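Local coordinates for protein 2-pyrone-4,6-dicarboxylic acid hydrolase, putative (Pseudomonas putida, PDB 2FFI) that probably hydrolyses the lactone ring of 2-pyrone-4,6-dicarboxylate, as a TIM-barrel member of the amidohydrolase family, at residues V146-P150 and Q179-L185; H167-A173 and G200-Q205. One frame throughout, in Å; residues are numbered along the deposited sequence.

Both contacts join loops that follow barrel strands, and their segments alternate along the chain. Contact 1 lies on the barrel's flank, where the loop after strand 139-142 meets the short helix 182-185; it is mostly buried and apolar, with no hydrogen bond between its segments. Contact 2, only partly buried, ties the loops after strands 163-165 and 194-199 and is more polar, with two arginines, a histidine and a bound phosphate. The two are bonded directly: Gln179 OE1 probably accepts a hydrogen bond from Asp172 N at 2.7 Å, and Val146 N probably donates one to Arg170 O at 3.2 Å. Segment 167-173 thus touches both segments of contact 1 as well as its own partner, 200-205.

Contact 1. Residues V146-P150 and Q179-L185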
loop_
_atom_site.group_PDB
_atom_site.type_symbol
_atom_site.label_atom_id
_atom_site.label_comp_id
_atom_site.label_asym_id
_atom_site.label_seq_id
_atom_site.Cartn_x
_atom_site.Cartn_y
_atom_site.Cartn_z
ATOM N N VAL A 146 -12.883 3.156 -5.895
ATOM C CA VAL A 146 -12.407 3.163 -7.274
ATOM C C VAL A 146 -13.014 4.314 -8.052
ATOM O O VAL A 146 -12.401 4.816 -8.993
ATOM C CB VAL A 146 -12.762 1.877 -8.033
ATOM C CG1 VAL A 146 -14.250 1.827 -8.326
ATOM C CG2 VAL A 146 -11.981 1.829 -9.328
ATOM N N ALA A 147 -14.215 4.727 -7.650
ATOM C CA ALA A 147 -14.929 5.806 -8.323
ATOM C C ALA A 147 -14.127 7.096 -8.375
ATOM O O ALA A 147 -14.202 7.827 -9.362
ATOM C CB ALA A 147 -16.264 6.048 -7.648
ATOM N N ASP A 148 -13.342 7.357 -7.331
ATOM C CA ASP A 148 -12.538 8.575 -7.262
ATOM C C ASP A 148 -11.070 8.418 -7.680
ATOM O O ASP A 148 -10.362 9.412 -7.886
ATOM C CB ASP A 148 -12.612 9.154 -5.851
ATOM C CG ASP A 148 -13.947 9.795 -5.570
ATOM O OD1 ASP A 148 -14.514 9.556 -4.473
ATOM O OD2 ASP A 148 -14.432 10.546 -6.455
ATOM N N ILE A 149 -10.619 7.176 -7.830
ATOM C CA ILE A 149 -9.241 6.915 -8.218
ATOM C C ILE A 149 -8.812 7.611 -9.510
ATOM O O ILE A 149 -7.872 8.399 -9.499
ATOM C CB ILE A 149 -8.994 5.397 -8.330
ATOM C CG1 ILE A 149 -9.173 4.764 -6.957
ATOM C CG2 ILE A 149 -7.600 5.104 -8.860
ATOM C CD1 ILE A 149 -8.309 5.376 -5.900
ATOM N N PRO A 150 -9.492 7.339 -10.638
ATOM C CA PRO A 150 -9.095 7.997 -11.891
ATOM C C PRO A 150 -8.992 9.528 -11.831
ATOM O O PRO A 150 -8.282 10.135 -12.635
ATOM C CB PRO A 150 -10.154 7.525 -12.888
ATOM C CG PRO A 150 -11.353 7.248 -12.018
ATOM C CD PRO A 150 -10.723 6.553 -10.826
ATOM N N GLN A 179 -17.585 -1.350 -13.410
ATOM C CA GLN A 179 -17.949 -0.416 -12.352
ATOM C C GLN A 179 -17.646 1.001 -12.786
ATOM O O GLN A 179 -16.820 1.225 -13.672
ATOM C CB GLN A 179 -17.144 -0.691 -11.091
ATOM C CG GLN A 179 -17.640 -1.815 -10.243
ATOM C CD GLN A 179 -16.704 -2.094 -9.102
ATOM O OE1 GLN A 179 -16.364 -1.204 -8.329
ATOM N NE2 GLN A 179 -16.271 -3.336 -8.994
ATOM N N PRO A 180 -18.289 1.982 -12.142
ATOM C CA PRO A 180 -18.082 3.390 -12.472
ATOM C C PRO A 180 -16.631 3.855 -12.361
ATOM O O PRO A 180 -16.206 4.747 -13.094
ATOM C CB PRO A 180 -19.005 4.103 -11.493
ATOM C CG PRO A 180 -18.992 3.196 -10.309
ATOM C CD PRO A 180 -19.167 1.852 -10.967
ATOM N N GLY A 181 -15.861 3.268 -11.455
ATOM C CA GLY A 181 -14.476 3.699 -11.335
ATOM C C GLY A 181 -13.445 2.719 -11.883
ATOM O O GLY A 181 -12.399 3.104 -12.415
ATOM N N PHE A 182 -13.742 1.435 -11.751
ATOM C CA PHE A 182 -12.829 0.410 -12.211
ATOM C C PHE A 182 -12.695 0.372 -13.718
ATOM O O PHE A 182 -11.658 -0.017 -14.247
ATOM C CB PHE A 182 -13.279 -0.951 -11.723
ATOM C CG PHE A 182 -12.176 -1.943 -11.670
ATOM C CD1 PHE A 182 -11.242 -1.892 -10.650
ATOM C CD2 PHE A 182 -12.066 -2.931 -12.634
ATOM C CE1 PHE A 182 -10.217 -2.813 -10.586
ATOM C CE2 PHE A 182 -11.042 -3.859 -12.580
ATOM C CZ PHE A 182 -10.115 -3.800 -11.551
ATOM N N ALA A 183 -13.761 0.749 -14.408
ATOM C CA ALA A 183 -13.747 0.755 -15.858
ATOM C C ALA A 183 -12.690 1.724 -16.354
ATOM O O ALA A 183 -11.829 1.355 -17.154
ATOM C CB ALA A 183 -15.099 1.150 -16.389
ATOM N N GLU A 184 -12.752 2.966 -15.883
ATOM C CA GLU A 184 -11.782 3.985 -16.293
ATOM C C GLU A 184 -10.373 3.534 -15.936
ATOM O O GLU A 184 -9.412 3.906 -16.590
ATOM C CB GLU A 184 -12.077 5.317 -15.591
ATOM C CG GLU A 184 -13.460 5.893 -15.833
ATOM C CD GLU A 184 -13.758 7.111 -14.958
ATOM O OE1 GLU A 184 -13.924 6.941 -13.728
ATOM O OE2 GLU A 184 -13.817 8.242 -15.495
ATOM N N LEU A 185 -10.266 2.725 -14.890
ATOM C CA LEU A 185 -8.982 2.217 -14.433
ATOM C C LEU A 185 -8.352 1.261 -15.466
ATOM O O LEU A 185 -7.149 1.335 -15.727
ATOM C CB LEU A 185 -9.171 1.526 -13.077
ATOM C CG LEU A 185 -7.978 1.182 -12.188
ATOM C CD1 LEU A 185 -7.250 -0.020 -12.755
ATOM C CD2 LEU A 185 -7.051 2.379 -12.075
#
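The Phe182 ring meets Val146 at its edge, where the valine CG2 lies near the ring plane, 4.0 Å from Phe182 CD1; the Phe182 side chain also packs on Ala218 and Leu222 of helix 208-225. A second flat group, the Gln179 amide, brings OE1 to 3.7 Å from Val146 CG1, but its polar bonds go probably to Asp172 and, through NE2, to Gly176 O. The third, the Glu184 carboxylate, lies by the ring of Pro150, which the glutamate crosses at about a right angle, with Glu184 CD 3.8 Å from Pro150 CG. Glu184 CB packs on the proline, while the carboxylate passes the ring carbons without a bond to them, its OE2 having a weak, long ion pair with Arg154.

Val146 is the wedge. Its first torsion (chi1 72°) sets CG1 between the backbone N and the carbonyl carbon, and this methyl rests against the backbone, 3.6 Å from Gly181 CA, while CG2 turns to the phenylalanine. A compact, branched residue suits a site bounded by main chain on one hand and an aromatic side chain on the other. Gly181 is equally apt: a beta carbon there would point at Val146 O and Ala147 N and collide with both. Without one, the chains draw together until Ala147 CA is 3.7 Å from Gly181 CA, and Gly181 CA makes a CA-H...O contact of 3.3 Å with Val146 O, bent to 137° at the hydrogen.

Farther along, Ile149 CG2 reaches Leu185 CD2 at 4.3 Å, and both residues also pack on Ile165 of strand 163-165. The contact therefore sets segment 146-150, which runs into helix 149-156, against helix 182-185, with strand 163-165 beneath the pair and helix 208-225 beside Phe182 and Leu185.

Contact 2. Residues H167-A173 and G200-Q205; sequences HFGRPDA and GIYRLQ. With PO4 (phosphate ion), chain C.
Leu204, Arg170 and Arg203 carry this contact. Leu204 is an apolar plug: its CD1 sits 4.0 Å from Pro171 CD and its CB lies against the methyl of Ala173, small enough for so close a backbone. Here Ala173 N donates to Leu204 O at 3.0 Å (149° at the hydrogen). Arg170, its chain bent at chi2 (78°), lays one face of its guanidinium over Arg203 CB, which stands 3.6 Å above the plane. With an alanine in place of Arg170, the aliphatic base of Arg203 would probably lose this flat cover, opening a gap. The Arg203 chain runs extended from CG to NE, passing CD within 3.5 Å of His167 CD2; its guanidinium is anchored by Asp236 and Thr240, and one face looks to PO4 O2. His167 NE2 donates to PO4 O3 at 2.7 Å, and its ND1 bonds Ser199. The phosphate, probably from the crystallisation liquor, is also bound by Arg110. Loops after neighbouring parallel strands gather at one end of the barrel, where TIM-barrel enzymes keep their active sites; this phosphate, bound where His18 and His143 meet His167, is consistent with a site for an anionic, perhaps dicarboxylate, substrate.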
loop_
_atom_site.group_PDB
_atom_site.type_symbol
_atom_site.label_atom_id
_atom_site.label_comp_id
_atom_site.label_asym_id
_atom_site.label_seq_id
_atom_site.Cartn_x
_atom_site.Cartn_y
_atom_site.Cartn_z
ATOM N N HIS A 167 -5.356 -1.709 -2.683
ATOM C CA HIS A 167 -6.386 -2.735 -2.775
ATOM C C HIS A 167 -7.212 -2.735 -4.041
ATOM O O HIS A 167 -8.391 -2.414 -4.008
ATOM C CB HIS A 167 -7.340 -2.626 -1.591
ATOM C CG HIS A 167 -6.657 -2.406 -0.282
ATOM N ND1 HIS A 167 -5.481 -3.032 0.054
ATOM C CD2 HIS A 167 -6.993 -1.639 0.782
ATOM C CE1 HIS A 167 -5.117 -2.661 1.269
ATOM N NE2 HIS A 167 -6.019 -1.816 1.732
ATOM N N PHE A 168 -6.605 -3.096 -5.158
ATOM C CA PHE A 168 -7.342 -3.171 -6.418
ATOM C C PHE A 168 -8.044 -1.867 -6.772
ATOM O O PHE A 168 -8.791 -1.790 -7.753
ATOM C CB PHE A 168 -8.390 -4.273 -6.325
ATOM C CG PHE A 168 -7.816 -5.651 -6.164
ATOM C CD1 PHE A 168 -7.492 -6.414 -7.279
ATOM C CD2 PHE A 168 -7.654 -6.212 -4.898
ATOM C CE1 PHE A 168 -7.028 -7.707 -7.139
ATOM C CE2 PHE A 168 -7.185 -7.513 -4.752
ATOM C CZ PHE A 168 -6.877 -8.264 -5.876
ATOM N N GLY A 169 -7.801 -0.833 -5.987
ATOM C CA GLY A 169 -8.461 0.420 -6.263
ATOM C C GLY A 169 -9.710 0.512 -5.414
ATOM O O GLY A 169 -10.520 1.425 -5.581
ATOM N N ARG A 170 -9.859 -0.440 -4.496
ATOM C CA ARG A 170 -11.000 -0.479 -3.593
ATOM C C ARG A 170 -12.308 -0.414 -4.377
ATOM O O ARG A 170 -13.139 0.459 -4.153
ATOM C CB ARG A 170 -10.924 0.692 -2.621
ATOM C CG ARG A 170 -11.445 0.411 -1.226
ATOM C CD ARG A 170 -10.439 -0.369 -0.393
ATOM N NE ARG A 170 -10.673 -0.226 1.042
ATOM C CZ ARG A 170 -11.790 -0.594 1.662
ATOM N NH1 ARG A 170 -11.917 -0.430 2.984
ATOM N NH2 ARG A 170 -12.779 -1.125 0.959
ATOM N N PRO A 171 -12.493 -1.323 -5.337
ATOM C CA PRO A 171 -13.721 -1.333 -6.127
ATOM C C PRO A 171 -14.761 -2.134 -5.349
ATOM O O PRO A 171 -14.503 -2.560 -4.216
ATOM C CB PRO A 171 -13.284 -2.033 -7.414
ATOM C CG PRO A 171 -12.362 -3.083 -6.886
ATOM C CD PRO A 171 -11.540 -2.322 -5.848
ATOM N N ASP A 172 -15.916 -2.350 -5.968
ATOM C CA ASP A 172 -17.022 -3.097 -5.364
ATOM C C ASP A 172 -17.063 -4.520 -5.935
ATOM O O ASP A 172 -17.482 -4.710 -7.076
ATOM C CB ASP A 172 -18.346 -2.397 -5.694
ATOM C CG ASP A 172 -19.210 -2.145 -4.468
ATOM O OD1 ASP A 172 -19.556 -3.119 -3.756
ATOM O OD2 ASP A 172 -19.553 -0.961 -4.226
ATOM N N ALA A 173 -16.652 -5.513 -5.149
ATOM C CA ALA A 173 -16.646 -6.910 -5.604
ATOM C C ALA A 173 -17.977 -7.355 -6.210
ATOM O O ALA A 173 -18.007 -8.187 -7.121
ATOM C CB ALA A 173 -16.279 -7.833 -4.456
ATOM N N GLY A 200 -5.668 -7.127 0.446
ATOM C CA GLY A 200 -6.892 -6.974 1.206
ATOM C C GLY A 200 -8.134 -7.184 0.385
ATOM O O GLY A 200 -8.969 -6.291 0.295
ATOM N N ILE A 201 -8.282 -8.357 -0.215
ATOM C CA ILE A 201 -9.485 -8.555 -1.006
ATOM C C ILE A 201 -10.678 -8.546 -0.048
ATOM O O ILE A 201 -11.791 -8.232 -0.450
ATOM C CB ILE A 201 -9.482 -9.884 -1.815
ATOM C CG1 ILE A 201 -9.859 -11.041 -0.900
ATOM C CG2 ILE A 201 -8.131 -10.098 -2.460
ATOM C CD1 ILE A 201 -10.485 -12.200 -1.655
ATOM N N TYR A 202 -10.440 -8.871 1.218
ATOM C CA TYR A 202 -11.527 -8.899 2.194
ATOM C C TYR A 202 -12.128 -7.521 2.458
ATOM O O TYR A 202 -12.938 -7.355 3.375
ATOM C CB TYR A 202 -11.056 -9.491 3.511
ATOM C CG TYR A 202 -9.812 -8.847 4.042
ATOM C CD1 TYR A 202 -8.559 -9.397 3.778
ATOM C CD2 TYR A 202 -9.884 -7.694 4.822
ATOM C CE1 TYR A 202 -7.404 -8.820 4.281
ATOM C CE2 TYR A 202 -8.733 -7.103 5.331
ATOM C CZ TYR A 202 -7.493 -7.673 5.060
ATOM O OH TYR A 202 -6.341 -7.114 5.569
ATOM N N ARG A 203 -11.742 -6.538 1.650
ATOM C CA ARG A 203 -12.248 -5.175 1.792
ATOM C C ARG A 203 -13.208 -4.795 0.666
ATOM O O ARG A 203 -13.806 -3.722 0.683
ATOM C CB ARG A 203 -11.077 -4.191 1.815
ATOM C CG ARG A 203 -10.269 -4.250 3.088
ATOM C CD ARG A 203 -9.157 -3.222 3.089
ATOM N NE ARG A 203 -8.276 -3.368 4.245
ATOM C CZ ARG A 203 -8.594 -3.011 5.487
ATOM N NH1 ARG A 203 -7.715 -3.181 6.468
ATOM N NH2 ARG A 203 -9.783 -2.483 5.750
ATOM N N LEU A 204 -13.362 -5.685 -0.306
ATOM C CA LEU A 204 -14.228 -5.424 -1.443
ATOM C C LEU A 204 -15.733 -5.388 -1.191
ATOM O O LEU A 204 -16.513 -5.620 -2.114
ATOM C CB LEU A 204 -13.905 -6.417 -2.564
ATOM C CG LEU A 204 -12.636 -6.114 -3.388
ATOM C CD1 LEU A 204 -11.888 -4.904 -2.800
ATOM C CD2 LEU A 204 -11.726 -7.345 -3.438
ATOM N N GLN A 205 -16.139 -5.084 0.043
ATOM C CA GLN A 205 -17.559 -4.983 0.401
ATOM C C GLN A 205 -18.395 -6.194 0.039
ATOM O O GLN A 205 -19.605 -6.084 -0.147
ATOM C CB GLN A 205 -18.208 -3.768 -0.269
ATOM C CG GLN A 205 -18.402 -2.585 0.639
ATOM C CD GLN A 205 -17.094 -2.098 1.202
ATOM O OE1 GLN A 205 -16.676 -2.498 2.299
ATOM N NE2 GLN A 205 -16.424 -1.233 0.445
HETATM P P PO4 C . -5.229 0.050 5.363
HETATM O O1 PO4 C . -4.136 1.053 5.432
HETATM O O2 PO4 C . -6.544 0.735 5.449
HETATM O O3 PO4 C . -5.147 -0.683 4.078
HETATM O O4 PO4 C . -5.093 -0.898 6.495
#